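Local coordinates for chitin-binding domain 3 protein (Micromonospora aurantiaca ATCC 27029, PDB 5OPF) that probably cleaves crystalline polysaccharides such as cellulose or chitin by oxidation, as a copper-dependent lytic polysaccharide monooxygenase, at residues P128-W131 and S132-E135; D31-C34 and W35-W38; I175-S179 and H180-S184. All coordinates share one frame; numbering follows the deposited sequence. Where two conformers were deposited one is given.

Three local contacts illustrate how short-range bonding is built into a small β-sandwich enzyme. Interaction 3, the hairpin turn at 175-184, lies nearest the active site: the side chain of Q183 is about 4 Å from the copper ion held by H1, H108 and Y185. Interaction 1, the turn at 128-135, has its centre about 22 Å from that of interaction 3. The two reach the same mixed sheet and touch where W131 CH2 packs on I175 CD1 at 3.6 Å. Interaction 2, the helix start at 31-38, stands apart, its centre about 28 Å from that of interaction 3, across the chain's centre, and its nearest atoms about 11 Å from interaction 1.

Interaction 1: P128-W131 and S132-E135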
loop_
_atom_site.group_PDB
_atom_site.type_symbol
_atom_site.label_atom_id
_atom_site.label_comp_id
_atom_site.label_asym_id
_atom_site.label_seq_id
_atom_site.Cartn_x
_atom_site.Cartn_y
_atom_site.Cartn_z
ATOM N N PRO A 128 -14.142 0.368 -7.753
ATOM C CA PRO A 128 -13.561 0.453 -6.410
ATOM C C PRO A 128 -12.971 -0.890 -6.013
ATOM O O PRO A 128 -13.475 -1.947 -6.403
ATOM C CB PRO A 128 -14.761 0.816 -5.531
ATOM C CG PRO A 128 -15.921 0.295 -6.268
ATOM C CD PRO A 128 -15.610 0.465 -7.720
ATOM N N LEU A 129 -11.886 -0.843 -5.251
ATOM C CA LEU A 129 -11.243 -2.072 -4.804
ATOM C C LEU A 129 -12.079 -2.714 -3.707
ATOM O O LEU A 129 -12.432 -2.062 -2.719
ATOM C CB LEU A 129 -9.838 -1.772 -4.290
ATOM C CG LEU A 129 -8.993 -2.987 -3.895
ATOM C CD1 LEU A 129 -8.712 -3.880 -5.083
ATOM C CD2 LEU A 129 -7.710 -2.528 -3.244
ATOM N N ARG A 130 -12.405 -3.993 -3.892
ATOM C CA ARG A 130 -13.193 -4.776 -2.949
ATOM C C ARG A 130 -12.366 -5.939 -2.412
ATOM O O ARG A 130 -11.475 -6.456 -3.091
ATOM C CB ARG A 130 -14.404 -5.394 -3.648
ATOM C CG ARG A 130 -15.268 -4.412 -4.362
ATOM C CD ARG A 130 -16.409 -5.109 -5.082
ATOM N NE ARG A 130 -17.334 -4.123 -5.608
ATOM C CZ ARG A 130 -18.169 -3.406 -4.862
ATOM N NH1 ARG A 130 -18.223 -3.572 -3.541
ATOM N NH2 ARG A 130 -18.959 -2.525 -5.447
ATOM N N TRP A 131 -12.688 -6.380 -1.198
ATOM C CA TRP A 131 -12.032 -7.566 -0.663
ATOM C C TRP A 131 -12.185 -8.762 -1.601
ATOM O O TRP A 131 -11.243 -9.549 -1.773
ATOM C CB TRP A 131 -12.571 -7.888 0.728
ATOM C CG TRP A 131 -12.045 -6.979 1.803
ATOM C CD1 TRP A 131 -12.647 -5.861 2.303
ATOM C CD2 TRP A 131 -10.813 -7.123 2.525
ATOM N NE1 TRP A 131 -11.866 -5.297 3.277
ATOM C CE2 TRP A 131 -10.737 -6.053 3.433
ATOM C CE3 TRP A 131 -9.761 -8.037 2.479
ATOM C CZ2 TRP A 131 -9.665 -5.882 4.308
ATOM C CZ3 TRP A 131 -8.690 -7.861 3.346
ATOM C CH2 TRP A 131 -8.662 -6.798 4.251
ATOM N N SER A 132 -13.348 -8.908 -2.240
ATOM C CA SER A 132 -13.583 -10.051 -3.124
ATOM C C SER A 132 -12.763 -9.988 -4.408
ATOM O O SER A 132 -12.675 -10.995 -5.126
ATOM C CB SER A 132 -15.073 -10.158 -3.458
ATOM O OG SER A 132 -15.520 -9.032 -4.177
ATOM N N ASP A 133 -12.184 -8.839 -4.730
ATOM C CA ASP A 133 -11.253 -8.756 -5.850
ATOM C C ASP A 133 -9.876 -9.324 -5.533
ATOM O O ASP A 133 -9.082 -9.512 -6.467
ATOM C CB ASP A 133 -11.048 -7.300 -6.267
ATOM C CG ASP A 133 -12.300 -6.651 -6.825
ATOM O OD1 ASP A 133 -12.954 -7.280 -7.677
ATOM O OD2 ASP A 133 -12.606 -5.501 -6.412
ATOM N N LEU A 134 -9.571 -9.612 -4.270
ATOM C CA LEU A 134 -8.214 -9.923 -3.828
ATOM C C LEU A 134 -8.020 -11.412 -3.565
ATOM O O LEU A 134 -8.893 -12.083 -3.000
ATOM C CB LEU A 134 -7.902 -9.183 -2.532
ATOM C CG LEU A 134 -7.805 -7.669 -2.641
ATOM C CD1 LEU A 134 -7.630 -7.083 -1.245
ATOM C CD2 LEU A 134 -6.665 -7.229 -3.551
ATOM N N GLU A 135 -6.852 -11.919 -3.942
ATOM C CA GLU A 135 -6.406 -13.268 -3.615
ATOM C C GLU A 135 -5.130 -13.173 -2.782
ATOM O O GLU A 135 -4.224 -12.391 -3.105
ATOM C CB GLU A 135 -6.097 -14.030 -4.910
ATOM C CG GLU A 135 -5.625 -15.455 -4.704
ATOM C CD GLU A 135 -5.250 -16.154 -5.983
ATOM O OE1 GLU A 135 -5.288 -15.531 -7.063
ATOM O OE2 GLU A 135 -4.927 -17.361 -5.914
HETATM O O HOH W 1 -14.385 -4.098 -7.857
HETATM O O HOH W 2 -11.238 -12.307 -1.109
#
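L134 turns its isobutyl group back under the preceding turn, one methyl to each side. Its CD2 lies 4.2 Å from L129 CD1, while CD1 approaches the indole of W131 at CE3, 4.4 Å away and at a slant to the ring. This is the packed side of the contact: L129 and L134 are buried, and T118, V171 and Y173 of the adjoining strands close round them. The indole nitrogen of W131 points elsewhere, to the carbonyl of I64. The backbone between is drawn into a single 3-10 turn, in which D133 N bonds to R130 O at 3.0 Å and L134 N to W131 O at the same length of 3.0 Å. The turn leads directly into strand 134-140, which pairs antiparallel with strand 110-118 in the β-sandwich characteristic of these enzymes.

The opposite character prevails round D133. With CG beside its own backbone N (chi1 -65°), the carboxylate swings back to the start of the turn, and OD2 accepts from R130 N at 2.9 Å, on its anti side. A water donates both to that OD2 and to P128 O, so one oxygen is gripped twice. The R130 side chain takes little part: its CB is 3.3 Å from D133 OD2, but the extended chain carries the guanidinium outward, its NE 5.0 Å from that oxygen and its plane turned 54° from the carboxylate. S132, exposed beside it, brings OG only to 3.8 Å from R130 CB.

Interaction 2: D31-C34 and W35-W38; sequences DPMC and WQAW
Q36 reaches back along its own helix to bond M33: its NE2 donates to M33 O at 2.9 Å, in the carbonyl plane and on a lone pair. The same oxygen accepts the routine helical bond from A37 N at 3.2 Å, so two donors hold it. The side-chain bond depends on an uncommon helical conformation, with CG lodged between the backbone N and the carbonyl carbon (chi1 60°) and a second bend at chi2 that folds the amide over the preceding turn. CG is thereby brought within 3.4 Å of P32 O, and the methyl end of M33 comes against the same CG.

One residue further along, C34 O accepts from W38 N at 2.8 Å. The indole of W38 presents its edge to that oxygen, with CD1 at 3.2 Å and close to the ring plane, and the same CD1 touches C34 CB at 4.2 Å. At the start of the helix, W35 N donates to D31 O at 2.9 Å, while D31 OD1 receives C34 N at 3.1 Å from above the carboxylate plane.

A second shell fixes these groups. The Q36 amide is held at both ends, OE1 by T85 and NE2 also by the carbonyl of A82. D31 OD2 forms a salt bridge with R17 and accepts from W18, which sets the rotation of the carboxylate; W46 meets the W38 ring edge-to-face.

The whole is an aspartate N-cap followed by proline in the first helical turn, tied by the C34-C14 disulfide to helix 10-18 in the helical region that accompanies the β-sandwich of this family.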
loop_
_atom_site.group_PDB
_atom_site.type_symbol
_atom_site.label_atom_id
_atom_site.label_comp_id
_atom_site.label_asym_id
_atom_site.label_seq_id
_atom_site.Cartn_x
_atom_site.Cartn_y
_atom_site.Cartn_z
ATOM N N ASP A 31 -0.059 13.369 -13.762
ATOM C CA ASP A 31 -0.368 12.360 -12.745
ATOM C C ASP A 31 -1.612 12.819 -11.999
ATOM O O ASP A 31 -1.543 13.287 -10.860
ATOM C CB ASP A 31 0.837 12.157 -11.820
ATOM C CG ASP A 31 0.699 10.979 -10.865
ATOM O OD1 ASP A 31 -0.414 10.420 -10.696
ATOM O OD2 ASP A 31 1.736 10.637 -10.241
ATOM N N PRO A 32 -2.782 12.727 -12.648
ATOM C CA PRO A 32 -4.017 13.237 -12.027
ATOM C C PRO A 32 -4.336 12.609 -10.684
ATOM O O PRO A 32 -4.916 13.281 -9.821
ATOM C CB PRO A 32 -5.092 12.925 -13.080
ATOM C CG PRO A 32 -4.342 12.913 -14.378
ATOM C CD PRO A 32 -2.991 12.349 -14.060
ATOM N N MET A 33 -3.990 11.338 -10.479
ATOM C CA MET A 33 -4.291 10.716 -9.195
ATOM C C MET A 33 -3.423 11.281 -8.077
ATOM O O MET A 33 -3.922 11.528 -6.974
ATOM C CB MET A 33 -4.184 9.196 -9.265
ATOM C CG MET A 33 -5.267 8.514 -10.090
ATOM S SD MET A 33 -6.972 8.819 -9.501
ATOM C CE MET A 33 -7.446 10.194 -10.558
ATOM N N CYS A 34 -2.125 11.486 -8.316
ATOM C CA CYS A 34 -1.334 12.159 -7.283
ATOM C C CYS A 34 -1.776 13.611 -7.095
ATOM O O CYS A 34 -1.761 14.123 -5.968
ATOM C CB CYS A 34 0.175 12.070 -7.524
ATOM S SG CYS A 34 0.885 10.427 -7.288
ATOM N N TRP A 35 -2.181 14.291 -8.170
ATOM C CA TRP A 35 -2.647 15.668 -8.029
ATOM C C TRP A 35 -3.864 15.755 -7.113
ATOM O O TRP A 35 -3.895 16.572 -6.186
ATOM C CB TRP A 35 -2.944 16.278 -9.398
ATOM C CG TRP A 35 -3.388 17.730 -9.365
ATOM C CD1 TRP A 35 -4.622 18.205 -9.693
ATOM C CD2 TRP A 35 -2.594 18.887 -9.025
ATOM N NE1 TRP A 35 -4.652 19.577 -9.575
ATOM C CE2 TRP A 35 -3.425 20.017 -9.157
ATOM C CE3 TRP A 35 -1.271 19.071 -8.598
ATOM C CZ2 TRP A 35 -2.972 21.318 -8.893
ATOM C CZ3 TRP A 35 -0.820 20.367 -8.341
ATOM C CH2 TRP A 35 -1.673 21.467 -8.485
ATOM N N GLN A 36 -4.887 14.921 -7.348
ATOM C CA GLN A 36 -6.066 15.008 -6.490
ATOM C C GLN A 36 -5.727 14.636 -5.051
ATOM O O GLN A 36 -6.318 15.179 -4.108
ATOM C CB GLN A 36 -7.242 14.192 -7.045
ATOM C CG GLN A 36 -7.023 12.692 -7.230
ATOM C CD GLN A 36 -7.359 11.838 -6.013
ATOM O OE1 GLN A 36 -8.419 11.998 -5.396
ATOM N NE2 GLN A 36 -6.478 10.904 -5.690
ATOM N N ALA A 37 -4.759 13.745 -4.856
ATOM C CA ALA A 37 -4.347 13.392 -3.504
ATOM C C ALA A 37 -3.628 14.556 -2.827
ATOM O O ALA A 37 -3.963 14.930 -1.700
ATOM C CB ALA A 37 -3.464 12.138 -3.521
ATOM N N TRP A 38 -2.632 15.147 -3.494
ATOM C CA TRP A 38 -1.906 16.265 -2.897
ATOM C C TRP A 38 -2.833 17.436 -2.619
ATOM O O TRP A 38 -2.681 18.136 -1.607
ATOM C CB TRP A 38 -0.774 16.702 -3.822
ATOM C CG TRP A 38 0.504 15.881 -3.729
ATOM C CD1 TRP A 38 0.982 14.975 -4.640
ATOM C CD2 TRP A 38 1.480 15.931 -2.682
ATOM N NE1 TRP A 38 2.179 14.457 -4.207
ATOM C CE2 TRP A 38 2.513 15.041 -3.017
ATOM C CE3 TRP A 38 1.583 16.652 -1.496
ATOM C CZ2 TRP A 38 3.634 14.858 -2.203
ATOM C CZ3 TRP A 38 2.684 16.460 -0.694
ATOM C CH2 TRP A 38 3.693 15.581 -1.049
#

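Interaction 3: I175-S179 and H180-S184; sequences IWQAS and HLDQS
Q177 lays its side-chain amide across the mouth of the hairpin to meet D182. CG stands anti to the backbone N, and a turn at chi2 of 71° bends the chain toward the loop ahead of the returning strand, where NE2 donates to D182 OD1 at 3.0 Å. The acceptor lies nearly in the amide plane, yet it is approached from above its own carboxylate; the two flat groups are turned 48° against each other. A water donates to both Q177 OE1 and D182 OD1, closing a ring; the other carboxylate oxygen, OD2, accepts from the backbone N of A57. The aspartate sits at the centre of an inverse γ-turn. An alanine in place of Q177 would probably leave D182 OD1 without its amide donor and the bridging water with one acceptor fewer.

On the outer bend, H180 has CG between its backbone N and carbonyl carbon (chi1 63°), which sets the ring edge against A178, with CE1 3.4 Å from CB, while L181 CB covers one face 3.8 Å above the plane. The ring also stacks with that of the copper ligand H108. Q183 OE1 is hydrogen-bonded with the hydroxyl of Y185, another copper ligand.

Between strands, Q177 and S184 form an antiparallel non-hydrogen-bonded pair, and A178 N bonds to Q183 O at 3.0 Å. The hairpin joins strands 169-178 and 183-192, flanked by strand 110-118 beside the first and strand 52-54 beside the second, with helix 60-63 resting on Q177 and S184.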
loop_
_atom_site.group_PDB
_atom_site.type_symbol
_atom_site.label_atom_id
_atom_site.label_comp_id
_atom_site.label_asym_id
_atom_site.label_seq_id
_atom_site.Cartn_x
_atom_site.Cartn_y
_atom_site.Cartn_z
ATOM N N ILE A 175 -1.009 -6.013 4.022
ATOM C CA ILE A 175 -1.443 -5.768 5.397
ATOM C C ILE A 175 -0.293 -6.146 6.321
ATOM O O ILE A 175 0.155 -7.299 6.325
ATOM C CB ILE A 175 -2.698 -6.583 5.764
ATOM C CG1 ILE A 175 -3.839 -6.279 4.792
ATOM C CG2 ILE A 175 -3.103 -6.295 7.237
ATOM C CD1 ILE A 175 -5.117 -7.057 5.068
ATOM N N TRP A 176 0.186 -5.182 7.101
ATOM C CA TRP A 176 1.212 -5.405 8.114
ATOM C C TRP A 176 0.574 -5.307 9.494
ATOM O O TRP A 176 0.070 -4.243 9.870
ATOM C CB TRP A 176 2.288 -4.333 7.997
ATOM C CG TRP A 176 3.368 -4.305 9.068
ATOM C CD1 TRP A 176 3.873 -5.349 9.807
ATOM C CD2 TRP A 176 4.114 -3.147 9.450
ATOM N NE1 TRP A 176 4.893 -4.890 10.626
ATOM C CE2 TRP A 176 5.051 -3.544 10.420
ATOM C CE3 TRP A 176 4.062 -1.807 9.076
ATOM C CZ2 TRP A 176 5.951 -2.649 10.991
ATOM C CZ3 TRP A 176 4.943 -0.921 9.653
ATOM C CH2 TRP A 176 5.881 -1.348 10.591
ATOM N N GLN A 177 0.602 -6.399 10.258
ATOM C CA GLN A 177 0.225 -6.375 11.667
ATOM C C GLN A 177 1.524 -6.229 12.450
ATOM O O GLN A 177 2.338 -7.155 12.484
ATOM C CB GLN A 177 -0.512 -7.660 12.045
ATOM C CG GLN A 177 -0.942 -7.719 13.508
ATOM C CD GLN A 177 -2.068 -6.762 13.841
ATOM O OE1 GLN A 177 -2.927 -6.494 13.018
ATOM N NE2 GLN A 177 -2.088 -6.273 15.067
ATOM N N ALA A 178 1.743 -5.062 13.041
ATOM C CA ALA A 178 2.972 -4.796 13.776
ATOM C C ALA A 178 2.934 -5.503 15.131
ATOM O O ALA A 178 1.864 -5.853 15.640
ATOM C CB ALA A 178 3.151 -3.295 13.954
ATOM N N SER A 179 4.115 -5.730 15.715
ATOM C CA SER A 179 4.215 -6.569 16.915
ATOM C C SER A 179 4.249 -5.811 18.242
ATOM O O SER A 179 4.129 -6.448 19.299
ATOM C CB SER A 179 5.447 -7.484 16.842
ATOM O OG SER A 179 5.325 -8.395 15.765
ATOM N N HIS A 180 4.429 -4.495 18.226
ATOM C CA HIS A 180 4.586 -3.706 19.445
ATOM C C HIS A 180 3.267 -3.267 20.071
ATOM O O HIS A 180 3.264 -2.767 21.204
ATOM C CB HIS A 180 5.407 -2.446 19.132
ATOM C CG HIS A 180 4.738 -1.521 18.165
ATOM N ND1 HIS A 180 4.253 -1.953 16.946
ATOM C CD2 HIS A 180 4.469 -0.195 18.238
ATOM C CE1 HIS A 180 3.713 -0.926 16.315
ATOM N NE2 HIS A 180 3.839 0.153 17.068
ATOM N N LEU A 181 2.166 -3.436 19.354
ATOM C CA LEU A 181 0.872 -2.843 19.644
ATOM C C LEU A 181 -0.094 -3.499 18.675
ATOM O O LEU A 181 0.328 -3.981 17.624
ATOM C CB LEU A 181 0.952 -1.334 19.370
ATOM C CG LEU A 181 -0.159 -0.404 19.829
ATOM C CD1 LEU A 181 -0.215 -0.347 21.347
ATOM C CD2 LEU A 181 0.067 0.986 19.263
ATOM N N ASP A 182 -1.392 -3.511 19.011
ATOM C CA ASP A 182 -2.384 -3.886 17.993
ATOM C C ASP A 182 -2.539 -2.707 17.043
ATOM O O ASP A 182 -3.381 -1.829 17.233
ATOM C CB ASP A 182 -3.724 -4.295 18.591
ATOM C CG ASP A 182 -4.739 -4.692 17.526
ATOM O OD1 ASP A 182 -4.362 -4.799 16.337
ATOM O OD2 ASP A 182 -5.919 -4.913 17.887
ATOM N N GLN A 183 -1.672 -2.676 16.036
ATOM C CA GLN A 183 -1.576 -1.600 15.065
ATOM C C GLN A 183 -1.340 -2.252 13.716
ATOM O O GLN A 183 -0.427 -3.075 13.582
ATOM C CB GLN A 183 -0.402 -0.687 15.422
ATOM C CG GLN A 183 -0.262 0.545 14.552
ATOM C CD GLN A 183 1.022 1.301 14.845
ATOM O OE1 GLN A 183 2.103 0.841 14.510
ATOM N NE2 GLN A 183 0.909 2.449 15.494
ATOM N N SER A 184 -2.184 -1.919 12.750
ATOM C CA SER A 184 -2.178 -2.570 11.450
ATOM C C SER A 184 -2.154 -1.534 10.337
ATOM O O SER A 184 -2.832 -0.506 10.410
ATOM C CB SER A 184 -3.407 -3.484 11.339
ATOM O OG SER A 184 -4.591 -2.836 11.777
HETATM O O HOH W 3 -5.425 -6.159 14.177
#